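Side-chain contacts in possible flavin reductase (Haemophilus somnus 129PT, PDB 2R0X), which probably acts as a flavin reductase of the split-barrel, FMN-binding class, using NADPH to reduce riboflavin: residues E60-V63 with V67-V70; H31-S36 with L48-N53; S78-I83 with S95-T100. All coordinates share one frame; numbering follows the deposited sequence.

Contact 1. Residues E60-V63 with V67-V70; sequences EHFV and VLMV. With SO4 (sulfate ion), chain I; ACT (acetate ion), chain F.
F62 meets L68 with the rim of its ring: CE1 lies 3.7 Å from L68 CB, and this methylene carbon sits close to the plane of the phenyl group rather than above it. The two side chains cross at about a right angle. On the helix side, the ring is carried toward the strand by a first torsion that sets CG anti to the carbonyl carbon (chi1 -71°). L68, in contrast, holds CG between its backbone N and carbonyl carbon, and its CD2 comes to 4.1 Å from F62 CD1. The carbonyl oxygen of V67 approaches the same ring corner obliquely, 4.2 Å from F62 CD1, while its polar demand is met by the hydroxyl of T24. No hydrogen bond links the two segments; they meet by van der Waals packing of F62 on L68 and the V67 carbonyl. F62 is wedged further by V22, by I52 and by the ring of F33, which it meets edge-to-face.

One residue earlier, H61 faces a different environment. Its ring is engaged at both nitrogens: NE2 donates to sulfate O2 at 2.8 Å, with an N-H...O angle of 158°, and ND1 reaches O of the chain F acetate at 3.1 Å over a more bent path of 140°. The acetate is also bound by H31, whose ring stacks on that of H61. Both anions probably come from the crystallisation liquor, although they may mark a pocket.

Strand 67-72 runs antiparallel between strands 17-25 and 114-126, through backbone bonds such as M69 with T23 and L68 with C118. Helix 59-65 thus sends F62 in among strands 17-25, 46-53 and 67-72 of the curled antiparallel sheet, as part of the split-barrel flavin reductase fold.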
loop_
_atom_site.group_PDB
_atom_site.type_symbol
_atom_site.label_atom_id
_atom_site.label_comp_id
_atom_site.label_asym_id
_atom_site.label_seq_id
_atom_site.Cartn_x
_atom_site.Cartn_y
_atom_site.Cartn_z
ATOM N N GLU A 60 10.618 12.829 13.339
ATOM C CA GLU A 60 12.051 13.069 13.440
ATOM C C GLU A 60 12.819 11.897 14.082
ATOM O O GLU A 60 14.033 11.790 13.878
ATOM C CB GLU A 60 12.361 14.395 14.140
ATOM C CG GLU A 60 11.908 15.624 13.351
ATOM C CD GLU A 60 12.671 15.879 12.040
ATOM O OE1 GLU A 60 13.697 15.237 11.756
ATOM O OE2 GLU A 60 12.231 16.763 11.283
ATOM N N HIS A 61 12.128 11.016 14.813
ATOM C CA HIS A 61 12.776 9.840 15.342
ATOM C C HIS A 61 13.182 8.885 14.229
ATOM O O HIS A 61 14.243 8.290 14.235
ATOM C CB HIS A 61 11.817 9.148 16.345
ATOM C CG HIS A 61 11.337 10.060 17.453
ATOM N ND1 HIS A 61 12.167 10.497 18.464
ATOM C CD2 HIS A 61 10.129 10.622 17.700
ATOM C CE1 HIS A 61 11.493 11.294 19.276
ATOM N NE2 HIS A 61 10.252 11.381 18.844
ATOM N N PHE A 62 12.350 8.791 13.198
ATOM C CA PHE A 62 12.640 7.952 12.050
ATOM C C PHE A 62 13.777 8.564 11.212
ATOM O O PHE A 62 14.659 7.874 10.738
ATOM C CB PHE A 62 11.352 7.687 11.250
ATOM C CG PHE A 62 10.425 6.774 11.990
ATOM C CD1 PHE A 62 10.504 5.412 11.855
ATOM C CD2 PHE A 62 9.554 7.302 12.942
ATOM C CE1 PHE A 62 9.648 4.559 12.601
ATOM C CE2 PHE A 62 8.755 6.449 13.756
ATOM C CZ PHE A 62 8.775 5.100 13.529
ATOM N N VAL A 63 13.718 9.864 11.016
ATOM C CA VAL A 63 14.779 10.577 10.292
ATOM C C VAL A 63 16.119 10.390 11.002
ATOM O O VAL A 63 17.154 10.213 10.355
ATOM C CB VAL A 63 14.446 12.089 10.128
ATOM C CG1 VAL A 63 15.619 12.844 9.502
ATOM C CG2 VAL A 63 13.233 12.233 9.288
ATOM N N VAL A 67 16.243 3.543 10.773
ATOM C CA VAL A 67 15.797 2.158 10.770
ATOM C C VAL A 67 14.360 2.146 11.235
ATOM O O VAL A 67 13.942 3.065 11.961
ATOM C CB VAL A 67 16.671 1.269 11.693
ATOM C CG1 VAL A 67 18.098 1.103 11.089
ATOM C CG2 VAL A 67 16.732 1.792 13.115
ATOM N N LEU A 68 13.605 1.133 10.830
ATOM C CA LEU A 68 12.249 0.964 11.328
ATOM C C LEU A 68 11.904 -0.514 11.243
ATOM O O LEU A 68 12.475 -1.272 10.485
ATOM C CB LEU A 68 11.247 1.839 10.577
ATOM C CG LEU A 68 11.036 1.685 9.093
ATOM C CD1 LEU A 68 10.216 0.460 8.747
ATOM C CD2 LEU A 68 10.313 2.911 8.563
HETATM N N MSE A 69 10.874 -0.867 12.008
HETATM C CA MSE A 69 10.236 -2.181 11.957
HETATM C C MSE A 69 8.793 -2.009 11.511
HETATM O O MSE A 69 8.079 -1.188 12.104
HETATM C CB MSE A 69 10.253 -2.785 13.352
HETATM C CG MSE A 69 9.601 -4.157 13.459
HETATM SE SE MSE A 69 10.656 -5.666 12.914
HETATM C CE MSE A 69 12.012 -5.415 14.302
ATOM N N VAL A 70 8.369 -2.756 10.496
ATOM C CA VAL A 70 6.953 -2.828 10.145
ATOM C C VAL A 70 6.389 -4.059 10.855
ATOM O O VAL A 70 6.783 -5.173 10.563
ATOM C CB VAL A 70 6.719 -2.926 8.632
ATOM C CG1 VAL A 70 5.244 -3.081 8.313
ATOM C CG2 VAL A 70 7.275 -1.652 7.950
HETATM S S SO4 I . 7.913 11.797 21.873
HETATM O O1 SO4 I . 9.100 11.156 22.460
HETATM O O2 SO4 I . 8.288 12.421 20.598
HETATM O O3 SO4 I . 7.419 12.827 22.807
HETATM O O4 SO4 I . 6.874 10.779 21.723
HETATM C C ACT F . 15.378 9.577 19.738
HETATM O O ACT F . 14.939 10.696 19.938
HETATM O OXT ACT F . 14.757 8.705 20.345
HETATM C CH3 ACT F . 16.668 9.328 19.009
#

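Contact 2. Residues H31-S36 with L48-N53; sequences HGFTAS and LLVCIN. With ACT (acetate ion), chain F; ACT (acetate ion), chain B.
With CG held between its backbone N and carbonyl carbon (chi1 67°), F33 directs its ring at I52, whose extended chain, CG1 anti to the backbone N, brings CD1 to the ring corner. F33 CE1 and I52 CD1 are 3.6 Å apart, and the side chains cross at about a right angle. I52 CG1 lies against the tip of the ring, 3.8 Å from F33 CZ. V50 adds a looser obliquely placed methyl, CG1, at 4.1 Å from F33 CZ, while the backbone O of C51 lies near the ring plane beside CE2. These contacts bridge strands 30-43 and 46-53, the arms of a beta hairpin in the split-barrel sheet. At this level the two segments have diverged strongly: their axes approach to 8.8 Å at an angle of 107°, and side chains rather than backbone bonds connect them. V22 and A58 also touch F33, and a sulfate about 3 Å off (nearest atoms) may mark a pocket. On the far arm, L49 packs on L49 of the second subunit, and C51 on S40 of that subunit. N53 ND2 donates almost straight (173°) to OXT of the chain B acetate, 3.2 Å away, an ion also held by H129.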
loop_
_atom_site.group_PDB
_atom_site.type_symbol
_atom_site.label_atom_id
_atom_site.label_comp_id
_atom_site.label_asym_id
_atom_site.label_seq_id
_atom_site.Cartn_x
_atom_site.Cartn_y
_atom_site.Cartn_z
ATOM N N HIS A 31 9.627 4.383 19.844
ATOM C CA HIS A 31 8.703 5.285 19.141
ATOM C C HIS A 31 7.957 4.451 18.125
ATOM O O HIS A 31 8.533 3.577 17.501
ATOM C CB HIS A 31 9.450 6.415 18.431
ATOM C CG HIS A 31 10.313 7.177 19.362
ATOM N ND1 HIS A 31 9.839 8.181 20.169
ATOM C CD2 HIS A 31 11.612 7.017 19.685
ATOM C CE1 HIS A 31 10.823 8.649 20.916
ATOM N NE2 HIS A 31 11.916 7.960 20.635
ATOM N N GLY A 32 6.696 4.738 17.933
ATOM C CA GLY A 32 5.995 4.050 16.849
ATOM C C GLY A 32 4.700 4.725 16.509
ATOM O O GLY A 32 4.247 5.619 17.210
ATOM N N PHE A 33 4.075 4.261 15.436
ATOM C CA PHE A 33 2.811 4.789 14.959
ATOM C C PHE A 33 2.090 3.740 14.125
ATOM O O PHE A 33 2.695 2.932 13.464
ATOM C CB PHE A 33 2.988 6.102 14.164
ATOM C CG PHE A 33 3.726 5.953 12.855
ATOM C CD1 PHE A 33 5.105 5.938 12.818
ATOM C CD2 PHE A 33 3.060 5.855 11.630
ATOM C CE1 PHE A 33 5.803 5.817 11.644
ATOM C CE2 PHE A 33 3.807 5.729 10.422
ATOM C CZ PHE A 33 5.164 5.706 10.461
ATOM N N THR A 34 0.764 3.825 14.146
ATOM C CA THR A 34 -0.081 2.978 13.294
ATOM C C THR A 34 -0.057 3.500 11.863
ATOM O O THR A 34 -0.226 4.706 11.644
ATOM C CB THR A 34 -1.498 2.914 13.841
ATOM O OG1 THR A 34 -1.426 2.414 15.166
ATOM C CG2 THR A 34 -2.396 2.003 13.010
ATOM N N ALA A 35 0.093 2.593 10.904
ATOM C CA ALA A 35 0.099 2.954 9.477
ATOM C C ALA A 35 -0.676 1.957 8.657
ATOM O O ALA A 35 -0.641 0.759 8.902
ATOM C CB ALA A 35 1.535 2.983 8.961
ATOM N N SER A 36 -1.324 2.476 7.627
ATOM C CA SER A 36 -1.879 1.646 6.569
ATOM C C SER A 36 -1.133 1.806 5.233
ATOM O O SER A 36 -1.206 0.917 4.358
ATOM C CB SER A 36 -3.352 1.971 6.349
ATOM O OG SER A 36 -3.546 3.374 6.229
ATOM N N LEU A 48 10.393 -2.307 1.047
ATOM C CA LEU A 48 9.039 -1.842 1.182
ATOM C C LEU A 48 9.130 -0.337 1.341
ATOM O O LEU A 48 10.209 0.232 1.545
ATOM C CB LEU A 48 8.369 -2.580 2.351
ATOM C CG LEU A 48 8.976 -2.437 3.747
ATOM C CD1 LEU A 48 8.665 -1.091 4.332
ATOM C CD2 LEU A 48 8.501 -3.538 4.671
ATOM N N LEU A 49 7.971 0.298 1.230
ATOM C CA LEU A 49 7.862 1.699 1.583
ATOM C C LEU A 49 6.824 1.909 2.631
ATOM O O LEU A 49 5.900 1.107 2.801
ATOM C CB LEU A 49 7.571 2.571 0.354
ATOM C CG LEU A 49 6.216 2.388 -0.361
ATOM C CD1 LEU A 49 5.082 3.111 0.346
ATOM C CD2 LEU A 49 6.255 2.878 -1.856
ATOM N N VAL A 50 7.043 2.982 3.380
ATOM C CA VAL A 50 6.160 3.427 4.424
ATOM C C VAL A 50 5.954 4.919 4.206
ATOM O O VAL A 50 6.930 5.660 4.094
ATOM C CB VAL A 50 6.789 3.222 5.823
ATOM C CG1 VAL A 50 5.849 3.792 6.907
ATOM C CG2 VAL A 50 7.090 1.740 6.058
ATOM N N CYS A 51 4.700 5.369 4.160
ATOM C CA CYS A 51 4.411 6.795 4.096
ATOM C C CYS A 51 4.225 7.334 5.532
ATOM O O CYS A 51 3.640 6.664 6.384
ATOM C CB CYS A 51 3.217 7.099 3.217
ATOM S SG CYS A 51 3.360 6.554 1.550
ATOM N N ILE A 52 4.768 8.508 5.800
ATOM C CA ILE A 52 4.780 9.085 7.134
ATOM C C ILE A 52 4.441 10.560 6.972
ATOM O O ILE A 52 4.898 11.238 6.034
ATOM C CB ILE A 52 6.127 8.860 7.877
ATOM C CG1 ILE A 52 6.012 9.227 9.362
ATOM C CG2 ILE A 52 7.260 9.550 7.151
ATOM C CD1 ILE A 52 7.235 8.796 10.183
ATOM N N ASN A 53 3.650 11.069 7.919
ATOM C CA ASN A 53 3.364 12.487 7.985
ATOM C C ASN A 53 4.599 13.196 8.536
ATOM O O ASN A 53 5.034 12.909 9.653
ATOM C CB ASN A 53 2.112 12.774 8.837
ATOM C CG ASN A 53 1.653 14.225 8.699
ATOM O OD1 ASN A 53 2.438 15.141 8.817
ATOM N ND2 ASN A 53 0.357 14.417 8.436
HETATM C C ACT F . 15.378 9.577 19.738
HETATM O O ACT F . 14.939 10.696 19.938
HETATM O OXT ACT F . 14.757 8.705 20.345
HETATM C CH3 ACT F . 16.668 9.328 19.009
HETATM C C ACT B . -1.299 11.016 8.608
HETATM O O ACT B . -1.071 10.123 7.764
HETATM O OXT ACT B . -1.790 12.082 8.184
HETATM C CH3 ACT B . -0.943 10.851 10.050
#

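Contact 3. Residues S78-I83 with S95-T100; sequences SSLSNI and SNASWT
I83 N donates to S79 O at 2.9 Å, a regular helical bond that fixes the turn from which I83 reaches N96. The methyl CD1 of I83 stands directly over the flat amide of N96, 3.6 Å from CG and 3.8 Å from both OD1 and ND2, so the amide offers its face rather than its polar edge. The amide nitrogen meanwhile bonds to the carboxylate of E92 in the preceding helix, which probably limits its rotation. With CG1 anti to the carbonyl carbon (chi1 -75°), I83 carries CD1 onto this amide, the two side chains crossing obliquely. One helical turn back, L80 slides past N96 in the opposite direction. Its CD1 touches N96 CB at 3.8 Å, and the other methyl, CD2, meets A97 CB at 3.9 Å. Helix 78-84 is thereby packed against the connection that leads from helix 90-94 into the short strand 99-100, which pairs antiparallel with 108-109 at the margin of the split-barrel domain. L80 is the buried member of the interface: it also contacts I21 of the main sheet and, together with A97, L109. Solvent reaches N96, on the outer side. S81 OG and N82 OD1 both hydrogen-bond to the hydroxyl of Y155, linking helix 78-84 to strand 154-157.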
loop_
_atom_site.group_PDB
_atom_site.type_symbol
_atom_site.label_atom_id
_atom_site.label_comp_id
_atom_site.label_asym_id
_atom_site.label_seq_id
_atom_site.Cartn_x
_atom_site.Cartn_y
_atom_site.Cartn_z
ATOM N N SER A 78 -6.568 -5.087 17.190
ATOM C CA SER A 78 -7.195 -3.820 16.870
ATOM C C SER A 78 -7.103 -2.764 17.975
ATOM O O SER A 78 -7.012 -1.580 17.667
ATOM C CB SER A 78 -8.648 -4.009 16.449
ATOM O OG SER A 78 -9.471 -4.498 17.475
ATOM N N SER A 79 -7.132 -3.140 19.264
ATOM C CA SER A 79 -6.928 -2.139 20.320
ATOM C C SER A 79 -5.539 -1.549 20.182
ATOM O O SER A 79 -5.374 -0.343 20.256
ATOM C CB SER A 79 -7.181 -2.714 21.726
ATOM O OG SER A 79 -6.863 -1.791 22.755
ATOM N N LEU A 80 -4.545 -2.394 19.928
ATOM C CA LEU A 80 -3.183 -1.897 19.797
ATOM C C LEU A 80 -3.083 -0.906 18.633
ATOM O O LEU A 80 -2.389 0.121 18.715
ATOM C CB LEU A 80 -2.205 -3.058 19.675
ATOM C CG LEU A 80 -0.768 -2.718 19.965
ATOM C CD1 LEU A 80 -0.566 -2.331 21.434
ATOM C CD2 LEU A 80 0.054 -3.948 19.594
ATOM N N SER A 81 -3.744 -1.222 17.522
ATOM C CA SER A 81 -3.829 -0.313 16.400
ATOM C C SER A 81 -4.347 1.057 16.842
ATOM O O SER A 81 -3.760 2.117 16.542
ATOM C CB SER A 81 -4.768 -0.894 15.347
ATOM O OG SER A 81 -4.968 0.018 14.297
ATOM N N ASN A 82 -5.462 1.078 17.567
ATOM C CA ASN A 82 -5.999 2.337 18.048
ATOM C C ASN A 82 -5.034 3.046 18.978
ATOM O O ASN A 82 -4.873 4.268 18.890
ATOM C CB ASN A 82 -7.349 2.097 18.757
ATOM C CG ASN A 82 -8.465 1.729 17.800
ATOM O OD1 ASN A 82 -8.321 1.830 16.578
ATOM N ND2 ASN A 82 -9.610 1.332 18.361
ATOM N N ILE A 83 -4.402 2.333 19.885
ATOM C CA ILE A 83 -3.484 2.943 20.816
ATOM C C ILE A 83 -2.317 3.644 20.105
ATOM O O ILE A 83 -1.930 4.759 20.476
ATOM C CB ILE A 83 -2.977 1.848 21.792
ATOM C CG1 ILE A 83 -4.084 1.513 22.800
ATOM C CG2 ILE A 83 -1.634 2.229 22.459
ATOM C CD1 ILE A 83 -3.847 0.175 23.493
ATOM N N SER A 95 3.600 -0.057 26.618
ATOM C CA SER A 95 3.196 -0.896 27.750
ATOM C C SER A 95 2.087 -1.903 27.432
ATOM O O SER A 95 1.880 -2.838 28.186
ATOM C CB SER A 95 2.794 -0.030 28.941
ATOM O OG SER A 95 1.467 0.434 28.792
ATOM N N ASN A 96 1.394 -1.721 26.316
ATOM C CA ASN A 96 0.238 -2.513 25.951
ATOM C C ASN A 96 0.531 -3.768 25.141
ATOM O O ASN A 96 -0.393 -4.429 24.669
ATOM C CB ASN A 96 -0.774 -1.634 25.199
ATOM C CG ASN A 96 -1.523 -0.771 26.115
ATOM O OD1 ASN A 96 -2.458 -1.224 26.746
ATOM N ND2 ASN A 96 -1.130 0.503 26.196
ATOM N N ALA A 97 1.801 -4.081 24.941
ATOM C CA ALA A 97 2.208 -5.317 24.228
ATOM C C ALA A 97 3.587 -5.720 24.668
ATOM O O ALA A 97 4.163 -5.068 25.558
ATOM C CB ALA A 97 2.184 -5.077 22.690
ATOM N N SER A 98 4.116 -6.792 24.088
ATOM C CA SER A 98 5.471 -7.257 24.408
ATOM C C SER A 98 6.330 -7.059 23.192
ATOM O O SER A 98 5.879 -7.278 22.063
ATOM C CB SER A 98 5.439 -8.722 24.815
ATOM O OG SER A 98 6.725 -9.202 25.168
ATOM N N TRP A 99 7.579 -6.641 23.403
ATOM C CA TRP A 99 8.458 -6.235 22.329
ATOM C C TRP A 99 9.843 -6.863 22.513
ATOM O O TRP A 99 10.353 -6.993 23.623
ATOM C CB TRP A 99 8.625 -4.709 22.297
ATOM C CG TRP A 99 7.315 -4.001 22.280
ATOM C CD1 TRP A 99 6.541 -3.697 23.368
ATOM C CD2 TRP A 99 6.598 -3.531 21.136
ATOM N NE1 TRP A 99 5.388 -3.069 22.997
ATOM C CE2 TRP A 99 5.385 -2.967 21.620
ATOM C CE3 TRP A 99 6.855 -3.509 19.760
ATOM C CZ2 TRP A 99 4.471 -2.390 20.780
ATOM C CZ3 TRP A 99 5.930 -2.926 18.931
ATOM C CH2 TRP A 99 4.757 -2.386 19.428
ATOM N N THR A 100 10.489 -7.131 21.377
ATOM C CA THR A 100 11.901 -7.535 21.371
ATOM C C THR A 100 12.622 -6.808 20.237
ATOM O O THR A 100 12.192 -5.714 19.844
ATOM C CB THR A 100 12.052 -9.064 21.274
ATOM O OG1 THR A 100 13.424 -9.409 21.481
ATOM C CG2 THR A 100 11.610 -9.595 19.933
#

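How the contacts relate
Contact 2 comes first along the chain, then contact 1, then contact 3, with no overlap between them. Contacts 1 and 2 have centres about 8 Å apart, share the main antiparallel sheet, and are joined by V70 with V50 as well as by phenylalanine and histidine pairs and one shared acetate. Their apolar side chains pack on one another, so helix 59-65, strand 67-72 and the hairpin 30-43/46-53 meet in one buried region. Contact 3 lies farther out, its centre about 17 Å from that of contact 1 and 15 Å from that of contact 2. A probable hydrogen bond between T34 OG1 and S81 O ties its helix to strand 30-43, connecting this peripheral region with the barrel.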